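Long-range contacts in acidocalcisomal pyrophosphatase (PDB 5C5V), which probably hydrolyses inorganic pyrophosphate to phosphate with the help of magnesium ions, its pyrophosphatase domain being joined to an EF-hand region: residues M104-S108 with V185-Y189; Y109-Y113 with E172-K178; F154-K160 with M194-A200. One frame throughout, in Å; residues are numbered along the deposited sequence.

Interaction 1: M104-S108 with V185-Y189; sequences MYTPS and VPRFY. With 2PN (imidodiphosphoric acid), chain C.
Tyr105 and Pro107, in the hairpin loop between antiparallel strands 94-101 and 110-117, rest on Pro186, in the short strand 185-186 at one edge of a second three-stranded antiparallel sheet, and on Phe188 just beyond it, making a small contact at the protein surface. No hydrogen bond crosses it. The apolar part is two pairs of rings. Phe188, with CG beside its backbone N (chi1 -64°), brings CZ to 3.8 Å from CD1 of Tyr105; the two rings meet obliquely, their planes 37° apart and their centroids separated by 5.9 Å. Met104 CG lies over the centre of one face of the Tyr105 ring. Beside this pair the compact, rigid prolines touch, Pro107 CD standing 4.0 Å from Pro186 CG, and the same CG packs on the carbonyl O of Tyr105. The polar groups look elsewhere. Thr106 points away from the contact, and its OG1 is bonded to Glu103 O and also lies in hydrogen-bonding range of Ser108 OG. Arg187 stretches in the other direction, its chain extended as far as NE, into the imidodiphosphate pocket. Arg187 NH1, also in a salt bridge with Asp180, gives 2PN O1 a hydrogen bond of 2.9 Å, and Arg187 NH2 holds 2PN O3 at 2.8 Å.

Interaction 2: Y109-Y113 with E172-K178; sequences YRVLY and ESFNPIK
Val111 and Ile177 form a single antiparallel bridge, a hydrogen-bonded pair that joins strand 110-117 of one three-stranded antiparallel sheet to the start of strand 177-182 in another. Val111 N reaches Ile177 O at 2.8 Å, and Ile177 N returns to Val111 O at 3.0 Å. The pairing goes no further: the chain before Pro176, which has no N-H to offer, folds through a type II turn from Glu172 to Asn175, and a water takes over, accepting from Tyr113 N and donating to Phe174 O.

Side chains divide by polarity. Beta-branched Val111 and Ile177 suit a strand and a buried place, and their CB atoms meet at 3.8 Å. Beyond them Ile177 CD1 presses against the edge of the Tyr113 ring, 3.2 Å from OH, whose hydrogen bond goes to Gly236 O. Pro176 packs with CB against Leu112 CD1 and CG against Arg110 CD.

On the partly exposed flank Arg110 bends at chi2 (-67°), which carries its guanidinium across to Glu172. The grip is side-on, with one nitrogen for each carboxylate oxygen, both oxygens using their syn lone pairs. Arg110 NE bonds Glu172 OE1 at 3.0 Å, almost straight and in the guanidinium plane; Arg110 NH2 reaches Glu172 OE2 at 2.9 Å, tilted out of that plane, the guanidinium and carboxylate planes being 32° apart. NH1 ties back to Tyr109 O and Pro107 O, which fixes the rotation of the group. Lys178 runs alongside Arg110; the like charges of NZ and NH2 are probably eased by the carboxylate they share, although the Lys178 salt bridge is long. Lys178 CB sits over one face of the Arg110 guanidinium, 3.6 Å from NH1.

Interaction 3: F154-K160 with M194-A200; sequences FICEIPK and MMWNYGA. With 2PN (imidodiphosphoric acid), chain C.
Tyr198 and Ile158, paired across the strands on one face, lie side by side: chi1 of -178° turns the Tyr198 ring opposite its own backbone N, and -58° in Ile158 sets CG1 beside the N, leaving CD1 4.0 Å from Tyr198 CD2. Both belong to the curled beta barrel of family I soluble pyrophosphatases, where strands 152-156 and 197-200 pair antiparallel around a classic beta bulge. Glu157 N and Ile158 N both donate to Tyr198 O, the second at 2.8 Å and nearly straight, and Tyr198 N answers to Ile158 O.

Gly199 lets the strands close up: with no side chain in the way, its CA comes 3.1 Å from Ile155 O as a CA-H...O contact. The Phe154 ring packs obliquely against the backbone here, CE1 lying near Gly199 N. Glu157 OE1 lies by Gly199 CA, and OE2 accepts from Ile168 N.

Past the bulge, buried Asn197 uses its whole amide: OD1 accepts from Lys160 N at 3.0 Å and from Phe233 N, while ND2 serves Glu227 and Thr231 O. Lys160 NZ is satisfied by Gly229 O and a water, with only a weak bond to Met195 O. Trp196 meets Trp161 of the second subunit. At the pocket end, Tyr198 OH donates to 2PN O6, in the plane of its ring, at 2.6 Å.

Overall arrangement
The three contacts run from the protein surface to the buried core. Interaction 1 is a surface contact without cross-bonds, interaction 2 is partly buried and combines one bridge with a salt-bridge network, and interaction 3 is wholly buried and rests on repeated backbone pairing. Interactions 1 and 2 fasten the same two sheets together, since strands 177-182 and 185-186 are neighbours in one of them; Met104 packs on Tyr109 where they join. Interaction 3 belongs to the barrel, and Ile155 touches both Tyr113 and Ile177 of interaction 2, while Ile158 and Met194 meet Tyr189 of interaction 1. Interactions 1 and 3 each supply a ligand group, Arg187 and Tyr198, to opposite phosphoryl halves of imidodiphosphate.

Interaction 1: M104-S108 with V185-Y189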
# COMPACT_ATOMS: atom_id res chain seq x y z
N MET A 104 19.72 29.64 -6.75
CA MET A 104 18.56 29.01 -7.37
C MET A 104 17.58 30.03 -7.93
O MET A 104 17.34 31.06 -7.32
CB MET A 104 17.84 28.10 -6.37
CG MET A 104 16.88 27.13 -7.04
SD MET A 104 16.25 25.92 -5.86
CE MET A 104 15.18 24.92 -6.90
N TYR A 105 17.03 29.71 -9.10
CA TYR A 105 16.07 30.55 -9.81
C TYR A 105 16.71 31.74 -10.53
O TYR A 105 16.00 32.57 -11.10
CB TYR A 105 14.98 31.06 -8.86
CG TYR A 105 14.25 29.95 -8.15
CD1 TYR A 105 13.71 28.88 -8.85
CD2 TYR A 105 14.12 29.96 -6.76
CE1 TYR A 105 13.05 27.86 -8.19
CE2 TYR A 105 13.46 28.95 -6.10
CZ TYR A 105 12.93 27.90 -6.82
OH TYR A 105 12.27 26.89 -6.15
N THR A 106 18.03 31.81 -10.50
CA THR A 106 18.76 32.76 -11.33
C THR A 106 19.50 31.97 -12.38
O THR A 106 19.62 30.76 -12.28
CB THR A 106 19.75 33.62 -10.52
OG1 THR A 106 20.90 32.84 -10.18
CG2 THR A 106 19.08 34.14 -9.26
N PRO A 107 20.01 32.66 -13.42
CA PRO A 107 20.65 31.96 -14.53
C PRO A 107 21.95 31.26 -14.16
O PRO A 107 22.45 30.45 -14.95
CB PRO A 107 20.93 33.08 -15.54
CG PRO A 107 19.98 34.18 -15.16
CD PRO A 107 19.87 34.10 -13.67
N SER A 108 22.50 31.56 -12.99
CA SER A 108 23.81 31.02 -12.62
C SER A 108 23.69 29.64 -11.97
O SER A 108 24.66 28.89 -11.90
CB SER A 108 24.55 31.97 -11.67
OG SER A 108 23.87 32.08 -10.43
N VAL A 185 14.57 35.46 -19.52
CA VAL A 185 14.54 35.18 -18.08
C VAL A 185 14.48 33.67 -17.78
O VAL A 185 14.07 32.89 -18.64
CB VAL A 185 13.33 35.86 -17.41
CG1 VAL A 185 13.42 37.36 -17.60
CG2 VAL A 185 12.03 35.33 -18.02
N PRO A 186 14.89 33.26 -16.57
CA PRO A 186 14.73 31.86 -16.18
C PRO A 186 13.27 31.40 -16.33
O PRO A 186 12.36 32.10 -15.89
CB PRO A 186 15.18 31.85 -14.71
CG PRO A 186 16.14 32.98 -14.62
CD PRO A 186 15.60 34.04 -15.54
N ARG A 187 13.05 30.25 -16.97
CA ARG A 187 11.71 29.83 -17.38
C ARG A 187 10.89 29.15 -16.27
O ARG A 187 11.35 28.20 -15.62
CB ARG A 187 11.83 28.90 -18.59
CG ARG A 187 10.54 28.24 -19.05
CD ARG A 187 10.85 27.23 -20.16
NE ARG A 187 9.66 26.53 -20.65
CZ ARG A 187 9.69 25.40 -21.35
NH1 ARG A 187 10.85 24.80 -21.64
NH2 ARG A 187 8.56 24.84 -21.76
N PHE A 188 9.68 29.64 -16.07
CA PHE A 188 8.69 28.97 -15.23
C PHE A 188 7.49 28.63 -16.10
O PHE A 188 7.13 29.42 -16.96
CB PHE A 188 8.24 29.84 -14.05
CG PHE A 188 9.34 30.15 -13.07
CD1 PHE A 188 9.46 29.42 -11.89
CD2 PHE A 188 10.25 31.17 -13.32
CE1 PHE A 188 10.46 29.70 -10.99
CE2 PHE A 188 11.24 31.46 -12.41
CZ PHE A 188 11.35 30.72 -11.25
N TYR A 189 6.89 27.47 -15.88
CA TYR A 189 5.66 27.14 -16.59
C TYR A 189 4.60 28.20 -16.31
O TYR A 189 4.32 28.52 -15.15
CB TYR A 189 5.12 25.79 -16.16
CG TYR A 189 5.89 24.61 -16.64
CD1 TYR A 189 6.36 24.54 -17.94
CD2 TYR A 189 6.12 23.53 -15.79
CE1 TYR A 189 7.05 23.44 -18.37
CE2 TYR A 189 6.81 22.43 -16.22
CZ TYR A 189 7.27 22.38 -17.51
OH TYR A 189 7.95 21.27 -17.94
P1 2PN C . 9.85 21.54 -23.35
O1 2PN C . 11.03 22.55 -23.39
O2 2PN C . 9.52 21.11 -24.81
O3 2PN C . 8.65 22.20 -22.61
N1 2PN C . 10.29 20.25 -22.45
P2 2PN C . 11.39 19.13 -22.90
O4 2PN C . 12.74 19.81 -23.31
O5 2PN C . 10.82 18.41 -24.11
O6 2PN C . 11.63 18.19 -21.81

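Interaction 2: Y109-Y113 with E172-K178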
# COMPACT_ATOMS: atom_id res chain seq x y z
N TYR A 109 22.49 29.32 -11.51
CA TYR A 109 22.27 28.07 -10.80
C TYR A 109 22.60 26.83 -11.63
O TYR A 109 22.18 26.72 -12.78
CB TYR A 109 20.82 28.01 -10.33
CG TYR A 109 20.49 26.82 -9.47
CD1 TYR A 109 20.97 26.73 -8.17
CD2 TYR A 109 19.68 25.81 -9.95
CE1 TYR A 109 20.65 25.65 -7.37
CE2 TYR A 109 19.35 24.71 -9.15
CZ TYR A 109 19.84 24.64 -7.87
OH TYR A 109 19.52 23.55 -7.08
N ARG A 110 23.35 25.91 -11.04
CA ARG A 110 23.70 24.65 -11.68
C ARG A 110 23.63 23.51 -10.66
O ARG A 110 23.91 23.70 -9.48
CB ARG A 110 25.11 24.70 -12.29
CG ARG A 110 25.26 25.61 -13.52
CD ARG A 110 24.47 25.07 -14.70
NE ARG A 110 24.67 25.88 -15.90
CZ ARG A 110 24.14 27.09 -16.08
NH1 ARG A 110 23.38 27.63 -15.13
NH2 ARG A 110 24.37 27.75 -17.20
N VAL A 111 23.21 22.34 -11.13
CA VAL A 111 23.32 21.13 -10.33
C VAL A 111 24.36 20.21 -10.96
O VAL A 111 24.16 19.70 -12.06
CB VAL A 111 21.99 20.39 -10.20
CG1 VAL A 111 22.17 19.19 -9.29
CG2 VAL A 111 20.89 21.32 -9.67
N LEU A 112 25.47 20.02 -10.25
CA LEU A 112 26.58 19.24 -10.76
C LEU A 112 26.60 17.84 -10.17
O LEU A 112 26.18 17.65 -9.03
CB LEU A 112 27.92 19.94 -10.45
CG LEU A 112 28.24 21.20 -11.26
CD1 LEU A 112 27.19 22.26 -10.99
CD2 LEU A 112 29.66 21.72 -10.96
N TYR A 113 27.08 16.88 -10.97
CA TYR A 113 27.16 15.49 -10.56
C TYR A 113 28.60 15.00 -10.50
O TYR A 113 29.44 15.36 -11.32
CB TYR A 113 26.36 14.61 -11.52
CG TYR A 113 24.87 14.84 -11.44
CD1 TYR A 113 24.03 13.92 -10.81
CD2 TYR A 113 24.29 15.97 -12.00
CE1 TYR A 113 22.65 14.13 -10.74
CE2 TYR A 113 22.94 16.19 -11.93
CZ TYR A 113 22.12 15.28 -11.30
OH TYR A 113 20.78 15.52 -11.26
N GLU A 172 26.42 22.02 -22.30
CA GLU A 172 27.56 22.32 -21.44
C GLU A 172 28.31 21.07 -21.03
O GLU A 172 27.72 20.00 -20.87
CB GLU A 172 27.11 23.08 -20.19
CG GLU A 172 26.36 24.37 -20.50
CD GLU A 172 25.82 25.05 -19.26
OE1 GLU A 172 26.25 24.70 -18.13
OE2 GLU A 172 24.97 25.94 -19.40
N SER A 173 29.63 21.21 -20.86
CA SER A 173 30.47 20.11 -20.38
C SER A 173 29.96 19.54 -19.07
O SER A 173 29.68 20.29 -18.14
CB SER A 173 31.92 20.58 -20.19
OG SER A 173 32.48 21.04 -21.40
N PHE A 174 29.88 18.21 -19.02
CA PHE A 174 29.43 17.47 -17.84
C PHE A 174 27.90 17.62 -17.65
O PHE A 174 27.35 17.08 -16.71
CB PHE A 174 30.21 17.92 -16.59
CG PHE A 174 31.69 17.59 -16.63
CD1 PHE A 174 32.14 16.28 -16.50
CD2 PHE A 174 32.64 18.60 -16.81
CE1 PHE A 174 33.52 15.97 -16.55
CE2 PHE A 174 34.02 18.31 -16.87
CZ PHE A 174 34.46 17.00 -16.74
N ASN A 175 27.26 18.36 -18.56
CA ASN A 175 25.81 18.44 -18.67
C ASN A 175 25.10 18.64 -17.33
O ASN A 175 24.21 17.88 -16.96
CB ASN A 175 25.27 17.19 -19.35
CG ASN A 175 26.03 16.85 -20.61
OD1 ASN A 175 26.71 15.84 -20.67
ND2 ASN A 175 25.95 17.72 -21.60
N PRO A 176 25.52 19.66 -16.58
CA PRO A 176 24.84 19.94 -15.32
C PRO A 176 23.38 20.29 -15.55
O PRO A 176 22.99 20.64 -16.67
CB PRO A 176 25.62 21.14 -14.77
CG PRO A 176 26.19 21.80 -15.99
CD PRO A 176 26.55 20.66 -16.89
N ILE A 177 22.57 20.19 -14.51
CA ILE A 177 21.20 20.67 -14.62
C ILE A 177 21.16 22.18 -14.43
O ILE A 177 21.80 22.73 -13.54
CB ILE A 177 20.29 19.99 -13.62
CG1 ILE A 177 19.97 18.58 -14.13
CG2 ILE A 177 19.02 20.79 -13.45
CD1 ILE A 177 19.26 17.71 -13.11
N LYS A 178 20.43 22.84 -15.30
CA LYS A 178 20.22 24.27 -15.20
C LYS A 178 18.74 24.61 -15.42
O LYS A 178 17.94 23.75 -15.80
CB LYS A 178 21.08 25.02 -16.20
CG LYS A 178 20.60 24.89 -17.63
CD LYS A 178 21.52 25.66 -18.57
CE LYS A 178 20.91 25.83 -19.95
NZ LYS A 178 21.36 27.11 -20.58
O HOH W 1 27.85 17.45 -13.78

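Interaction 3: F154-K160 with M194-A200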
# COMPACT_ATOMS: atom_id res chain seq x y z
N PHE A 154 15.87 7.24 -13.53
CA PHE A 154 15.11 8.43 -13.90
C PHE A 154 15.77 9.61 -13.24
O PHE A 154 15.99 9.62 -12.03
CB PHE A 154 13.64 8.28 -13.45
CG PHE A 154 12.84 9.57 -13.44
CD1 PHE A 154 12.31 10.09 -14.61
CD2 PHE A 154 12.57 10.24 -12.25
CE1 PHE A 154 11.53 11.28 -14.59
CE2 PHE A 154 11.80 11.41 -12.23
CZ PHE A 154 11.28 11.94 -13.40
N ILE A 155 16.13 10.61 -14.04
CA ILE A 155 16.66 11.84 -13.49
C ILE A 155 15.56 12.86 -13.36
O ILE A 155 15.00 13.30 -14.37
CB ILE A 155 17.79 12.41 -14.36
CG1 ILE A 155 18.89 11.36 -14.54
CG2 ILE A 155 18.33 13.70 -13.75
CD1 ILE A 155 19.83 11.66 -15.69
N CYS A 156 15.22 13.23 -12.14
CA CYS A 156 14.19 14.24 -11.93
C CYS A 156 14.75 15.64 -12.14
O CYS A 156 15.63 16.09 -11.42
CB CYS A 156 13.58 14.13 -10.53
SG CYS A 156 12.29 15.37 -10.21
N GLU A 157 14.20 16.33 -13.13
CA GLU A 157 14.52 17.73 -13.41
C GLU A 157 13.49 18.65 -12.73
O GLU A 157 13.83 19.70 -12.18
CB GLU A 157 14.54 17.98 -14.92
CG GLU A 157 15.60 17.15 -15.63
CD GLU A 157 15.45 17.10 -17.15
OE1 GLU A 157 14.30 17.07 -17.66
OE2 GLU A 157 16.51 17.08 -17.84
N ILE A 158 12.22 18.25 -12.78
CA ILE A 158 11.13 19.07 -12.25
C ILE A 158 10.23 18.32 -11.28
O ILE A 158 9.39 17.52 -11.68
CB ILE A 158 10.29 19.63 -13.39
CG1 ILE A 158 11.19 20.44 -14.33
CG2 ILE A 158 9.13 20.49 -12.85
CD1 ILE A 158 10.46 20.98 -15.52
N PRO A 159 10.40 18.60 -9.99
CA PRO A 159 9.65 17.85 -9.00
C PRO A 159 8.15 18.10 -9.08
O PRO A 159 7.68 19.13 -9.56
CB PRO A 159 10.21 18.37 -7.67
CG PRO A 159 11.57 18.91 -8.03
CD PRO A 159 11.34 19.53 -9.37
N LYS A 160 7.42 17.09 -8.63
CA LYS A 160 5.99 17.14 -8.43
C LYS A 160 5.58 18.47 -7.77
O LYS A 160 6.21 18.91 -6.79
CB LYS A 160 5.60 15.94 -7.57
CG LYS A 160 4.14 15.57 -7.52
CD LYS A 160 4.01 14.36 -6.60
CE LYS A 160 2.62 13.81 -6.58
NZ LYS A 160 2.37 13.12 -7.84
N MET A 194 3.73 21.46 -12.83
CA MET A 194 3.92 20.08 -13.24
C MET A 194 3.42 19.25 -12.08
O MET A 194 3.84 19.46 -10.95
CB MET A 194 5.40 19.81 -13.57
CG MET A 194 5.78 18.35 -13.81
SD MET A 194 4.91 17.63 -15.20
CE MET A 194 5.50 18.67 -16.54
N MET A 195 2.52 18.31 -12.35
CA MET A 195 1.77 17.65 -11.29
C MET A 195 2.27 16.24 -11.05
O MET A 195 1.67 15.49 -10.28
CB MET A 195 0.28 17.66 -11.65
CG MET A 195 -0.20 19.07 -11.92
SD MET A 195 -1.96 19.25 -12.29
CE MET A 195 -2.05 18.38 -13.85
N TRP A 196 3.36 15.90 -11.72
CA TRP A 196 4.08 14.66 -11.50
C TRP A 196 5.57 14.97 -11.58
O TRP A 196 5.95 16.02 -12.10
CB TRP A 196 3.70 13.61 -12.53
CG TRP A 196 2.22 13.47 -12.67
CD1 TRP A 196 1.42 12.61 -11.99
CD2 TRP A 196 1.36 14.24 -13.52
NE1 TRP A 196 0.11 12.79 -12.36
CE2 TRP A 196 0.05 13.79 -13.30
CE3 TRP A 196 1.58 15.27 -14.44
CZ2 TRP A 196 -1.05 14.33 -13.97
CZ3 TRP A 196 0.49 15.80 -15.11
CH2 TRP A 196 -0.81 15.33 -14.87
N ASN A 197 6.41 14.09 -11.05
CA ASN A 197 7.84 14.24 -11.20
C ASN A 197 8.17 14.14 -12.66
O ASN A 197 7.84 13.14 -13.31
CB ASN A 197 8.60 13.18 -10.41
CG ASN A 197 8.39 13.29 -8.93
OD1 ASN A 197 8.61 14.34 -8.33
ND2 ASN A 197 7.96 12.20 -8.31
N TYR A 198 8.84 15.17 -13.18
CA TYR A 198 9.19 15.23 -14.58
C TYR A 198 10.71 15.27 -14.75
O TYR A 198 11.41 15.89 -13.96
CB TYR A 198 8.55 16.47 -15.21
CG TYR A 198 8.81 16.60 -16.69
CD1 TYR A 198 8.05 15.89 -17.62
CD2 TYR A 198 9.82 17.42 -17.16
CE1 TYR A 198 8.29 16.01 -18.97
CE2 TYR A 198 10.06 17.54 -18.52
CZ TYR A 198 9.30 16.84 -19.41
OH TYR A 198 9.54 16.97 -20.75
N GLY A 199 11.21 14.60 -15.78
CA GLY A 199 12.64 14.57 -16.01
C GLY A 199 13.02 13.82 -17.27
O GLY A 199 12.36 13.92 -18.29
N ALA A 200 14.10 13.06 -17.20
CA ALA A 200 14.63 12.41 -18.38
C ALA A 200 15.34 11.11 -18.06
O ALA A 200 15.69 10.83 -16.91
CB ALA A 200 15.58 13.36 -19.10
P1 2PN C . 9.85 21.54 -23.35
O1 2PN C . 11.03 22.55 -23.39
O2 2PN C . 9.52 21.11 -24.81
O3 2PN C . 8.65 22.20 -22.61
N1 2PN C . 10.29 20.25 -22.45
P2 2PN C . 11.39 19.13 -22.90
O4 2PN C . 12.74 19.81 -23.31
O5 2PN C . 10.82 18.41 -24.11
O6 2PN C . 11.63 18.19 -21.81
O HOH W 2 4.44 11.92 -9.29